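Local coordinates for protein of unknown function (DUF1255) (Acidithiobacillus ferrooxidans ATCC 23270, PDB 3EO6) that is of unknown function but, as a cupin-type member of the pyrimidine/purine nucleoside phosphorylase family, probably cleaves nucleosides with phosphate, at residues Pro45-Ser51 with Gln90-Val96. Residues are numbered along the deposited sequence; the frame is centred on the assembly and turned at random. Where two conformers were deposited one is given.
Sequences PGVYTLS and QSYRLEV
Gly46, Tyr48 and Leu50 pair with Val96, Leu94 and Tyr92 through six backbone hydrogen bonds, two to each pair, which makes strands 46-50 and 92-96 antiparallel neighbours. The bonds are not equally straight: Leu50 N to Tyr92 O spans 2.8 Å with 172° at the hydrogen, whereas the return bond, Tyr92 N to Leu50 O, is clearly bent. Between them the non-hydrogen-bonded pairs Val47-Glu95 and Thr49-Arg93 bring CA-H groups onto the same carbonyls, as in Arg93 CA to Tyr48 O at 3.1 Å.

Apolar contacts gather on the face of Tyr48, Leu50, Tyr92, Leu94 and Val96. Tyr92 CG sits between its own N and carbonyl carbon (chi1 62°), which swings the ring toward the partner strand; Leu50 CB lies over one ring face, 3.8 Å from the centroid, a CH-pi contact. Replacing Tyr92 by an alanine removes the ring and would probably leave Leu50 CB without its aromatic cover and open a gap beside Tyr67, whose ring also meets Tyr92. Further along, Leu50 CD1 touches Leu94 CD1 at 3.6 Å, and Val96 CG2 reaches the edge of the Tyr48 ring. The hydroxyl of Tyr48 is hydrogen-bonded to His44 O and to Arg24 NH1.

On the other face, Thr49 OG1 stands over the centre of the Arg93 guanidinium, 3.6 Å from CZ, and Val47 CG2 packs against Glu95 CG at 3.6 Å. The chemistry thus divides by face: hydrocarbon and rings, with Leu43 of strand 37-43 against Tyr48, Leu94 and Val96, are consistent with the inner face of a cupin-type barrel, while a mixed set, Val47, Thr49, Arg93 and Glu95, lies on the more exposed face.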
loop_
_atom_site.group_PDB
_atom_site.type_symbol
_atom_site.label_atom_id
_atom_site.label_comp_id
_atom_site.label_asym_id
_atom_site.label_seq_id
_atom_site.Cartn_x
_atom_site.Cartn_y
_atom_site.Cartn_z
ATOM N N PRO A 45 3.635 12.865 1.264
ATOM C CA PRO A 45 4.440 14.103 1.378
ATOM C C PRO A 45 4.495 14.642 2.816
ATOM O O PRO A 45 3.498 14.645 3.531
ATOM C CB PRO A 45 3.759 15.051 0.399
ATOM C CG PRO A 45 3.234 14.123 -0.662
ATOM C CD PRO A 45 2.690 12.967 0.143
ATOM N N GLY A 46 5.674 15.100 3.187
ATOM C CA GLY A 46 5.971 15.582 4.535
ATOM C C GLY A 46 7.426 15.437 4.813
ATOM O O GLY A 46 8.215 15.157 3.900
ATOM N N VAL A 47 7.807 15.655 6.065
ATOM C CA VAL A 47 9.185 15.456 6.497
ATOM C C VAL A 47 9.137 14.625 7.783
ATOM O O VAL A 47 8.403 14.977 8.692
ATOM C CB VAL A 47 9.937 16.772 6.732
ATOM C CG1 VAL A 47 11.406 16.491 7.089
ATOM C CG2 VAL A 47 9.856 17.665 5.495
ATOM N N TYR A 48 9.947 13.578 7.835
ATOM C CA TYR A 48 9.846 12.566 8.875
ATOM C C TYR A 48 11.228 12.203 9.382
ATOM O O TYR A 48 12.126 11.941 8.597
ATOM C CB TYR A 48 9.174 11.289 8.315
ATOM C CG TYR A 48 7.911 11.563 7.570
ATOM C CD1 TYR A 48 6.702 11.663 8.234
ATOM C CD2 TYR A 48 7.929 11.806 6.222
ATOM C CE1 TYR A 48 5.527 11.958 7.528
ATOM C CE2 TYR A 48 6.780 12.108 5.522
ATOM C CZ TYR A 48 5.563 12.168 6.182
ATOM O OH TYR A 48 4.387 12.473 5.544
ATOM N N THR A 49 11.364 12.143 10.700
ATOM C CA THR A 49 12.593 11.680 11.315
ATOM C C THR A 49 12.422 10.223 11.693
ATOM O O THR A 49 11.487 9.888 12.432
ATOM C CB THR A 49 12.954 12.476 12.578
ATOM O OG1 THR A 49 12.913 13.860 12.283
ATOM C CG2 THR A 49 14.351 12.114 13.046
ATOM N N LEU A 50 13.246 9.370 11.113
ATOM C CA LEU A 50 13.157 7.928 11.185
ATOM C C LEU A 50 14.483 7.361 11.763
ATOM O O LEU A 50 15.504 8.076 11.873
ATOM C CB LEU A 50 12.908 7.376 9.773
ATOM C CG LEU A 50 11.710 7.983 9.054
ATOM C CD1 LEU A 50 11.654 7.611 7.588
ATOM C CD2 LEU A 50 10.422 7.616 9.803
ATOM N N SER A 51 14.444 6.087 12.165
ATOM C CA SER A 51 15.651 5.367 12.547
ATOM C C SER A 51 15.303 3.918 12.654
ATOM O O SER A 51 14.132 3.518 12.721
ATOM C CB SER A 51 16.282 5.856 13.871
ATOM O OG SER A 51 15.529 5.501 15.035
ATOM N N GLN A 90 20.884 5.835 13.795
ATOM C CA GLN A 90 21.034 7.243 13.478
ATOM C C GLN A 90 19.679 7.773 12.985
ATOM O O GLN A 90 18.947 7.076 12.258
ATOM C CB GLN A 90 22.163 7.470 12.469
ATOM C CG GLN A 90 22.091 6.705 11.180
ATOM C CD GLN A 90 21.356 7.381 10.047
ATOM O OE1 GLN A 90 21.255 8.635 9.977
ATOM N NE2 GLN A 90 20.902 6.590 9.104
ATOM N N SER A 91 19.330 8.961 13.437
ATOM C CA SER A 91 18.062 9.596 13.155
ATOM C C SER A 91 18.129 10.350 11.832
ATOM O O SER A 91 18.583 11.491 11.780
ATOM C CB SER A 91 17.665 10.497 14.299
ATOM O OG SER A 91 17.347 9.734 15.423
ATOM N N TYR A 92 17.689 9.718 10.743
ATOM C CA TYR A 92 17.690 10.267 9.425
ATOM C C TYR A 92 16.343 10.912 9.139
ATOM O O TYR A 92 15.354 10.618 9.807
ATOM C CB TYR A 92 18.037 9.216 8.373
ATOM C CG TYR A 92 17.100 8.031 8.247
ATOM C CD1 TYR A 92 17.238 6.920 9.059
ATOM C CD2 TYR A 92 16.119 7.997 7.277
ATOM C CE1 TYR A 92 16.440 5.806 8.894
ATOM C CE2 TYR A 92 15.317 6.885 7.089
ATOM C CZ TYR A 92 15.466 5.774 7.892
ATOM O OH TYR A 92 14.710 4.653 7.686
ATOM N N ARG A 93 16.309 11.800 8.173
ATOM C CA ARG A 93 15.060 12.377 7.689
ATOM C C ARG A 93 14.815 11.993 6.264
ATOM O O ARG A 93 15.729 11.930 5.438
ATOM C CB ARG A 93 15.064 13.887 7.831
ATOM C CG ARG A 93 14.869 14.367 9.264
ATOM C CD ARG A 93 15.241 15.813 9.402
ATOM N NE ARG A 93 14.806 16.446 10.631
ATOM C CZ ARG A 93 15.417 16.339 11.771
ATOM N NH1 ARG A 93 16.545 15.674 11.903
ATOM N NH2 ARG A 93 14.854 16.956 12.819
ATOM N N LEU A 94 13.546 11.782 5.948
ATOM C CA LEU A 94 13.058 11.745 4.581
ATOM C C LEU A 94 12.097 12.924 4.425
ATOM O O LEU A 94 11.088 13.026 5.104
ATOM C CB LEU A 94 12.315 10.442 4.251
ATOM C CG LEU A 94 13.170 9.187 4.239
ATOM C CD1 LEU A 94 12.313 7.955 4.043
ATOM C CD2 LEU A 94 14.233 9.260 3.133
ATOM N N GLU A 95 12.438 13.803 3.466
ATOM C CA GLU A 95 11.524 14.855 3.026
ATOM C C GLU A 95 10.933 14.380 1.712
ATOM O O GLU A 95 11.611 14.281 0.723
ATOM C CB GLU A 95 12.199 16.192 2.855
ATOM C CG GLU A 95 11.253 17.219 2.227
ATOM C CD GLU A 95 11.751 18.633 2.228
ATOM O OE1 GLU A 95 12.976 18.828 2.109
ATOM O OE2 GLU A 95 10.911 19.551 2.322
ATOM N N VAL A 96 9.653 14.049 1.770
ATOM C CA VAL A 96 8.957 13.493 0.649
ATOM C C VAL A 96 8.278 14.579 -0.095
ATOM O O VAL A 96 7.398 15.276 0.472
ATOM C CB VAL A 96 7.921 12.439 1.111
ATOM C CG1 VAL A 96 7.112 11.905 -0.054
ATOM C CG2 VAL A 96 8.655 11.286 1.797
#